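Local coordinates for UDP-N-acetylglucosamine 2-epimerase (Listeria monocytogenes, PDB 3OT5), which probably catalyses the interconversion of UDP-N-acetylglucosamine and UDP-N-acetylmannosamine by inverting the configuration at C2 of the sugar, at residues Gln242-Ala247 / Glu349-Glu354; Ala387-Ser390 / Glu394-Arg397. All coordinates share one frame; numbering follows the deposited sequence.

How the contacts relate
The two contacts lie in different halves of a two-domain, GT-B-type fold, on opposite sides of the chain's centre. Their centres are about 49 Å apart and their nearest atoms about 37 Å. Contact 1 comes first along the chain and pairs helices 240-254 and 348-360 beside the six-stranded parallel sheet of the C-terminal domain. Contact 2 closes the last helix, 380-392, which has returned to the seven-stranded sheet of the N-terminal half. One is a buried helix-helix seam beside the C-terminal sheet, the other a surface turn at the end of a helix packed on the N-terminal domain. In relatives with this fold the nucleotide sugar binds in the cleft between the domains.

Contact 1: Gln242-Ala247 / Glu349-Glu354; sequences QGMFEA and ENLIKE
Helical segments 242-247 and 349-354 run side by side in nearly the same direction, axes 8.8 Å apart and crossing at -28°, with the CA atoms of Ala247 and Ile352 5.7 Å from each other. The small methyl of Ala247 lets the backbones come this close. Its CB points toward the partner and meets CD2 of Leu351 at 3.5 Å, tighter than an ordinary carbon contact, while CB of Leu351 presses on the same methyl. Leu351 has chi1 at -93°, away from a staggered value, and sends CD2 between Ala247 and the preceding turn. There it reaches Met244 CB at 3.7 Å and lies 3.6 Å from Met244 O. Beyond CG, Met244 leads away from helix 349-354. Ile352 closes the other flank: its CG1 lies against the backbone of Ala247, 3.7 Å from O of that residue. No hydrogen bond joins the two segments; the meeting is apolar and largely buried. Glu246 also forms a salt bridge with Lys348, next to segment 349-354. Met244 and Leu351 both reach Leu326, just after strand 323-325, while Phe245 turns to Tyr262 of strand 258-263 and to helix 268-278, so helix 240-254 is wedged among its neighbours in the Rossmann-like domain.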
ATOM      1  N   GLN A 242      14.786 -17.163 -13.179  1.00 63.65           N
ATOM      2  CA  GLN A 242      14.876 -17.755 -14.509  1.00 64.06           C
ATOM      3  C   GLN A 242      13.631 -18.565 -14.862  1.00 62.60           C
ATOM      4  O   GLN A 242      13.059 -18.384 -15.930  1.00 61.17           O
ATOM      5  CB  GLN A 242      16.132 -18.618 -14.639  1.00 67.18           C
ATOM      6  CG  GLN A 242      16.257 -19.318 -15.984  1.00 70.56           C
ATOM      7  CD  GLN A 242      17.590 -19.998 -16.159  1.00 76.79           C
ATOM      8  OE1 GLN A 242      18.571 -19.627 -15.519  1.00 82.30           O
ATOM      9  NE2 GLN A 242      17.643 -20.988 -17.047  1.00 80.83           N
ATOM     10  N   GLY A 243      13.210 -19.448 -13.963  1.00 62.74           N
ATOM     11  CA  GLY A 243      12.023 -20.260 -14.204  1.00 62.33           C
ATOM     12  C   GLY A 243      10.796 -19.387 -14.411  1.00 59.70           C
ATOM     13  O   GLY A 243       9.947 -19.677 -15.259  1.00 59.92           O
ATOM     14  N   MET A 244      10.707 -18.304 -13.644  1.00 57.02           N
ATOM     15  CA  MET A 244       9.565 -17.400 -13.751  1.00 55.39           C
ATOM     16  C   MET A 244       9.515 -16.654 -15.097  1.00 53.26           C
ATOM     17  O   MET A 244       8.441 -16.557 -15.689  1.00 51.49           O
ATOM     18  CB  MET A 244       9.512 -16.435 -12.556  1.00 54.55           C
ATOM     19  CG  MET A 244       9.374 -17.175 -11.226  1.00 56.82           C
ATOM     20  SD  MET A 244       9.066 -16.156  -9.787  1.00 61.68           S
ATOM     21  CE  MET A 244      10.426 -14.992  -9.860  1.00 55.32           C
ATOM     22  N   PHE A 245      10.652 -16.149 -15.588  1.00 53.06           N
ATOM     23  CA  PHE A 245      10.651 -15.458 -16.889  1.00 52.74           C
ATOM     24  C   PHE A 245      10.307 -16.447 -17.996  1.00 53.95           C
ATOM     25  O   PHE A 245       9.520 -16.141 -18.901  1.00 53.81           O
ATOM     26  CB  PHE A 245      11.981 -14.775 -17.231  1.00 52.91           C
ATOM     27  CG  PHE A 245      12.387 -13.680 -16.281  1.00 50.52           C
ATOM     28  CD1 PHE A 245      11.483 -12.714 -15.879  1.00 51.69           C
ATOM     29  CD2 PHE A 245      13.715 -13.537 -15.905  1.00 53.86           C
ATOM     30  CE1 PHE A 245      11.874 -11.674 -15.017  1.00 52.23           C
ATOM     31  CE2 PHE A 245      14.116 -12.503 -15.063  1.00 53.15           C
ATOM     32  CZ  PHE A 245      13.190 -11.569 -14.619  1.00 52.20           C
ATOM     33  N   GLU A 246      10.900 -17.634 -17.928  1.00 55.64           N
ATOM     34  CA  GLU A 246      10.630 -18.669 -18.916  1.00 57.03           C
ATOM     35  C   GLU A 246       9.141 -18.987 -18.922  1.00 56.30           C
ATOM     36  O   GLU A 246       8.570 -19.236 -19.971  1.00 58.07           O
ATOM     37  CB  GLU A 246      11.460 -19.926 -18.642  1.00 59.46           C
ATOM     38  CG  GLU A 246      12.958 -19.736 -18.871  1.00 62.00           C
ATOM     39  CD  GLU A 246      13.784 -20.976 -18.551  1.00 68.25           C
ATOM     40  OE1 GLU A 246      14.909 -21.104 -19.086  1.00 71.14           O
ATOM     41  OE2 GLU A 246      13.313 -21.834 -17.781  1.00 74.61           O
ATOM     42  N   ALA A 247       8.516 -18.944 -17.748  1.00 54.97           N
ATOM     43  CA  ALA A 247       7.089 -19.224 -17.629  1.00 54.65           C
ATOM     44  C   ALA A 247       6.244 -18.210 -18.398  1.00 53.00           C
ATOM     45  O   ALA A 247       5.400 -18.597 -19.201  1.00 52.87           O
ATOM     46  CB  ALA A 247       6.670 -19.239 -16.166  1.00 54.13           C
ATOM     47  N   GLU A 349       5.901 -24.306 -14.000  1.00 67.06           N
ATOM     48  CA  GLU A 349       4.708 -25.025 -14.438  1.00 70.51           C
ATOM     49  C   GLU A 349       3.447 -24.475 -13.782  1.00 69.15           C
ATOM     50  O   GLU A 349       2.383 -24.436 -14.399  1.00 69.61           O
ATOM     51  CB  GLU A 349       4.832 -26.534 -14.172  1.00 74.69           C
ATOM     52  CG  GLU A 349       5.890 -27.249 -15.024  1.00 80.47           C
ATOM     53  CD  GLU A 349       7.317 -26.796 -14.746  1.00 83.52           C
ATOM     54  OE1 GLU A 349       7.594 -26.350 -13.605  1.00 84.70           O
ATOM     55  OE2 GLU A 349       8.167 -26.909 -15.662  1.00 84.43           O
ATOM     56  N   ASN A 350       3.573 -24.015 -12.542  1.00 67.91           N
ATOM     57  CA  ASN A 350       2.428 -23.496 -11.820  1.00 66.18           C
ATOM     58  C   ASN A 350       2.080 -22.082 -12.341  1.00 62.26           C
ATOM     59  O   ASN A 350       0.912 -21.701 -12.386  1.00 60.63           O
ATOM     60  CB  ASN A 350       2.706 -23.511 -10.309  1.00 66.80           C
ATOM     61  CG  ASN A 350       1.441 -23.620  -9.479  1.00 68.92           C
ATOM     62  OD1 ASN A 350       0.537 -24.398  -9.804  1.00 71.57           O
ATOM     63  ND2 ASN A 350       1.398 -22.902  -8.368  1.00 65.90           N
ATOM     64  N   LEU A 351       3.092 -21.302 -12.720  1.00 60.34           N
ATOM     65  CA  LEU A 351       2.843 -19.966 -13.290  1.00 57.78           C
ATOM     66  C   LEU A 351       1.999 -20.100 -14.564  1.00 57.61           C
ATOM     67  O   LEU A 351       0.955 -19.445 -14.707  1.00 56.21           O
ATOM     68  CB  LEU A 351       4.149 -19.231 -13.617  1.00 56.65           C
ATOM     69  CG  LEU A 351       4.825 -18.265 -12.617  1.00 57.42           C
ATOM     70  CD1 LEU A 351       5.270 -19.002 -11.390  1.00 57.42           C
ATOM     71  CD2 LEU A 351       5.980 -17.477 -13.225  1.00 59.29           C
ATOM     72  N   ILE A 352       2.458 -20.962 -15.473  1.00 58.40           N
ATOM     73  CA  ILE A 352       1.784 -21.215 -16.758  1.00 59.37           C
ATOM     74  C   ILE A 352       0.355 -21.715 -16.576  1.00 61.22           C
ATOM     75  O   ILE A 352      -0.594 -21.131 -17.106  1.00 59.94           O
ATOM     76  CB  ILE A 352       2.551 -22.259 -17.609  1.00 61.31           C
ATOM     77  CG1 ILE A 352       3.948 -21.749 -17.969  1.00 59.15           C
ATOM     78  CG2 ILE A 352       1.788 -22.566 -18.894  1.00 64.06           C
ATOM     79  CD1 ILE A 352       4.800 -22.766 -18.683  1.00 58.71           C
ATOM     80  N   LYS A 353       0.206 -22.800 -15.826  1.00 63.95           N
ATOM     81  CA  LYS A 353      -1.108 -23.381 -15.581  1.00 67.60           C
ATOM     82  C   LYS A 353      -2.093 -22.360 -15.061  1.00 65.56           C
ATOM     83  O   LYS A 353      -3.173 -22.160 -15.622  1.00 66.19           O
ATOM     84  CB  LYS A 353      -1.013 -24.479 -14.526  1.00 70.82           C
ATOM     85  CG  LYS A 353      -0.313 -25.745 -14.936  1.00 76.74           C
ATOM     86  CD  LYS A 353      -0.010 -26.596 -13.691  1.00 84.19           C
ATOM     87  CE  LYS A 353      -1.254 -26.880 -12.847  1.00 87.95           C
ATOM     88  NZ  LYS A 353      -0.931 -27.662 -11.617  1.00 93.67           N
ATOM     89  N   GLU A 354      -1.700 -21.700 -13.982  1.00 62.98           N
ATOM     90  CA  GLU A 354      -2.570 -20.747 -13.330  1.00 61.43           C
ATOM     91  C   GLU A 354      -2.870 -19.553 -14.230  1.00 58.84           C
ATOM     92  O   GLU A 354      -3.982 -19.036 -14.229  1.00 60.00           O
ATOM     93  CB  GLU A 354      -1.962 -20.289 -12.016  1.00 59.57           C
ATOM     94  CG  GLU A 354      -3.014 -19.868 -11.039  1.00 63.53           C
ATOM     95  CD  GLU A 354      -3.795 -21.064 -10.517  1.00 67.99           C
ATOM     96  OE1 GLU A 354      -5.037 -20.989 -10.443  1.00 72.41           O
ATOM     97  OE2 GLU A 354      -3.159 -22.096 -10.221  1.00 69.12           O
TER

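Contact 2: Ala387-Ser390 / Glu394-Arg397; sequences AIKS and ETDR
Ser390 overlaps the chain that folds back beside it, its CB and OG lying alongside the backbone of Thr395, Asp396 and Arg397. With OG anti to the backbone N (chi1 171°), the hydroxyl donates a weak hydrogen bond to Thr395 O at 3.4 Å and rests 3.6 Å from Arg397 CA. The same carbonyl oxygen also receives the CA-H of Ser390, CA to O 3.4 Å, so two contacts from one residue converge on it. Asp396 O stands near Ser390 CB, and Arg397 CB near Ser390 OG, each at 4.0 Å, which continues the overlap down the returning chain. One residue earlier, Lys389 crosses Thr395 at a slant. Thr395 OG1, between the backbone N and the carbonyl carbon (chi1 57°), faces the helix and comes to 3.9 Å from Lys389 CB. The NZ of Lys389 is taken by a salt bridge to Glu393. The reversal itself is made at Glu394, the first residue to leave the helical conformation and one with positive phi (49°). It makes a bent CA-H...O contact with Ser390 O, CA to O 3.0 Å, while the carboxylate extends away on the exposed side. Arg397 NH1 hydrogen-bonds to Ala192 O and the side chain touches Phe195 of strand 194-196, though a crystal neighbour also touches it. Ala387 and Ile388, on the inner side of the helix, press on Phe174, and Ile388 also on Phe57. A helix ended by a residue with left-handed phi/psi, the following chain doubled back beside its last turn, is a frequent way for helices to finish; here it completes the last helix of the fold, packed on the N-terminal Rossmann-like domain as in GT-B proteins.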
ATOM      1  N   ALA A 387     -14.586   8.261  12.417  1.00 41.35           N
ATOM      2  CA  ALA A 387     -14.070   7.748  13.670  1.00 41.26           C
ATOM      3  C   ALA A 387     -13.527   8.918  14.519  1.00 40.65           C
ATOM      4  O   ALA A 387     -13.857   9.063  15.702  1.00 42.11           O
ATOM      5  CB  ALA A 387     -12.973   6.713  13.390  1.00 40.67           C
ATOM      6  N   ILE A 388     -12.733   9.783  13.902  1.00 40.00           N
ATOM      7  CA  ILE A 388     -12.191  10.949  14.607  1.00 40.75           C
ATOM      8  C   ILE A 388     -13.330  11.893  15.016  1.00 43.10           C
ATOM      9  O   ILE A 388     -13.354  12.372  16.156  1.00 43.61           O
ATOM     10  CB  ILE A 388     -11.143  11.686  13.763  1.00 42.16           C
ATOM     11  CG1 ILE A 388      -9.941  10.769  13.511  1.00 42.43           C
ATOM     12  CG2 ILE A 388     -10.679  12.957  14.477  1.00 40.98           C
ATOM     13  CD1 ILE A 388      -8.907  11.354  12.580  1.00 44.96           C
ATOM     14  N   LYS A 389     -14.281  12.152  14.110  1.00 44.64           N
ATOM     15  CA  LYS A 389     -15.430  13.006  14.457  1.00 49.09           C
ATOM     16  C   LYS A 389     -16.159  12.410  15.646  1.00 49.63           C
ATOM     17  O   LYS A 389     -16.526  13.118  16.570  1.00 49.61           O
ATOM     18  CB  LYS A 389     -16.437  13.134  13.315  1.00 52.29           C
ATOM     19  CG  LYS A 389     -16.036  14.033  12.181  1.00 56.87           C
ATOM     20  CD  LYS A 389     -17.096  14.030  11.062  1.00 62.71           C
ATOM     21  CE  LYS A 389     -18.495  14.436  11.530  1.00 68.15           C
ATOM     22  NZ  LYS A 389     -18.581  15.819  12.072  1.00 74.20           N
ATOM     23  N   SER A 390     -16.370  11.098  15.587  1.00 50.56           N
ATOM     24  CA  SER A 390     -17.046  10.346  16.646  1.00 53.98           C
ATOM     25  C   SER A 390     -16.477  10.620  18.025  1.00 53.14           C
ATOM     26  O   SER A 390     -17.209  10.698  18.991  1.00 55.66           O
ATOM     27  CB  SER A 390     -16.932   8.842  16.381  1.00 53.44           C
ATOM     28  OG  SER A 390     -17.412   8.122  17.504  1.00 61.73           O
ATOM     29  N   GLU A 394     -18.570  13.535  19.375  1.00 71.39           N
ATOM     30  CA  GLU A 394     -19.411  12.468  19.911  1.00 75.39           C
ATOM     31  C   GLU A 394     -20.633  12.184  19.038  1.00 78.90           C
ATOM     32  O   GLU A 394     -21.758  12.035  19.529  1.00 82.98           O
ATOM     33  CB  GLU A 394     -19.783  12.772  21.359  1.00 78.62           C
ATOM     34  CG  GLU A 394     -18.548  12.862  22.258  1.00 78.25           C
ATOM     35  CD  GLU A 394     -18.887  13.129  23.705  1.00 84.61           C
ATOM     36  OE1 GLU A 394     -17.953  13.169  24.536  1.00 84.21           O
ATOM     37  OE2 GLU A 394     -20.087  13.294  24.013  1.00 93.25           O
ATOM     38  N   THR A 395     -20.386  12.119  17.732  1.00 77.64           N
ATOM     39  CA  THR A 395     -21.417  11.815  16.751  1.00 80.70           C
ATOM     40  C   THR A 395     -21.326  10.320  16.455  1.00 79.97           C
ATOM     41  O   THR A 395     -20.370   9.665  16.852  1.00 76.97           O
ATOM     42  CB  THR A 395     -21.269  12.665  15.465  1.00 80.61           C
ATOM     43  OG1 THR A 395     -19.970  12.469  14.889  1.00 72.68           O
ATOM     44  CG2 THR A 395     -21.462  14.148  15.786  1.00 82.04           C
ATOM     45  N   ASP A 396     -22.328   9.789  15.766  1.00 84.11           N
ATOM     46  CA  ASP A 396     -22.393   8.355  15.458  1.00 84.66           C
ATOM     47  C   ASP A 396     -21.055   7.658  15.209  1.00 78.97           C
ATOM     48  O   ASP A 396     -20.271   8.063  14.341  1.00 74.80           O
ATOM     49  CB  ASP A 396     -23.325   8.099  14.264  1.00 88.76           C
ATOM     50  CG  ASP A 396     -24.776   8.410  14.577  1.00 96.46           C
ATOM     51  OD1 ASP A 396     -25.062   8.884  15.698  1.00101.76           O
ATOM     52  OD2 ASP A 396     -25.633   8.174  13.705  1.00103.36           O
ATOM     53  N   ARG A 397     -20.814   6.604  15.990  1.00 78.76           N
ATOM     54  CA  ARG A 397     -19.612   5.782  15.865  1.00 74.64           C
ATOM     55  C   ARG A 397     -19.672   5.020  14.547  1.00 72.03           C
ATOM     56  O   ARG A 397     -20.617   4.278  14.312  1.00 76.39           O
ATOM     57  CB  ARG A 397     -19.549   4.769  17.006  1.00 77.41           C
ATOM     58  CG  ARG A 397     -18.408   3.785  16.878  1.00 76.75           C
ATOM     59  CD  ARG A 397     -18.505   2.650  17.882  1.00 82.14           C
ATOM     60  NE  ARG A 397     -17.402   1.712  17.685  1.00 82.79           N
ATOM     61  CZ  ARG A 397     -16.196   1.830  18.240  1.00 81.99           C
ATOM     62  NH1 ARG A 397     -15.918   2.849  19.050  1.00 80.43           N
ATOM     63  NH2 ARG A 397     -15.260   0.921  17.979  1.00 81.45           N
TER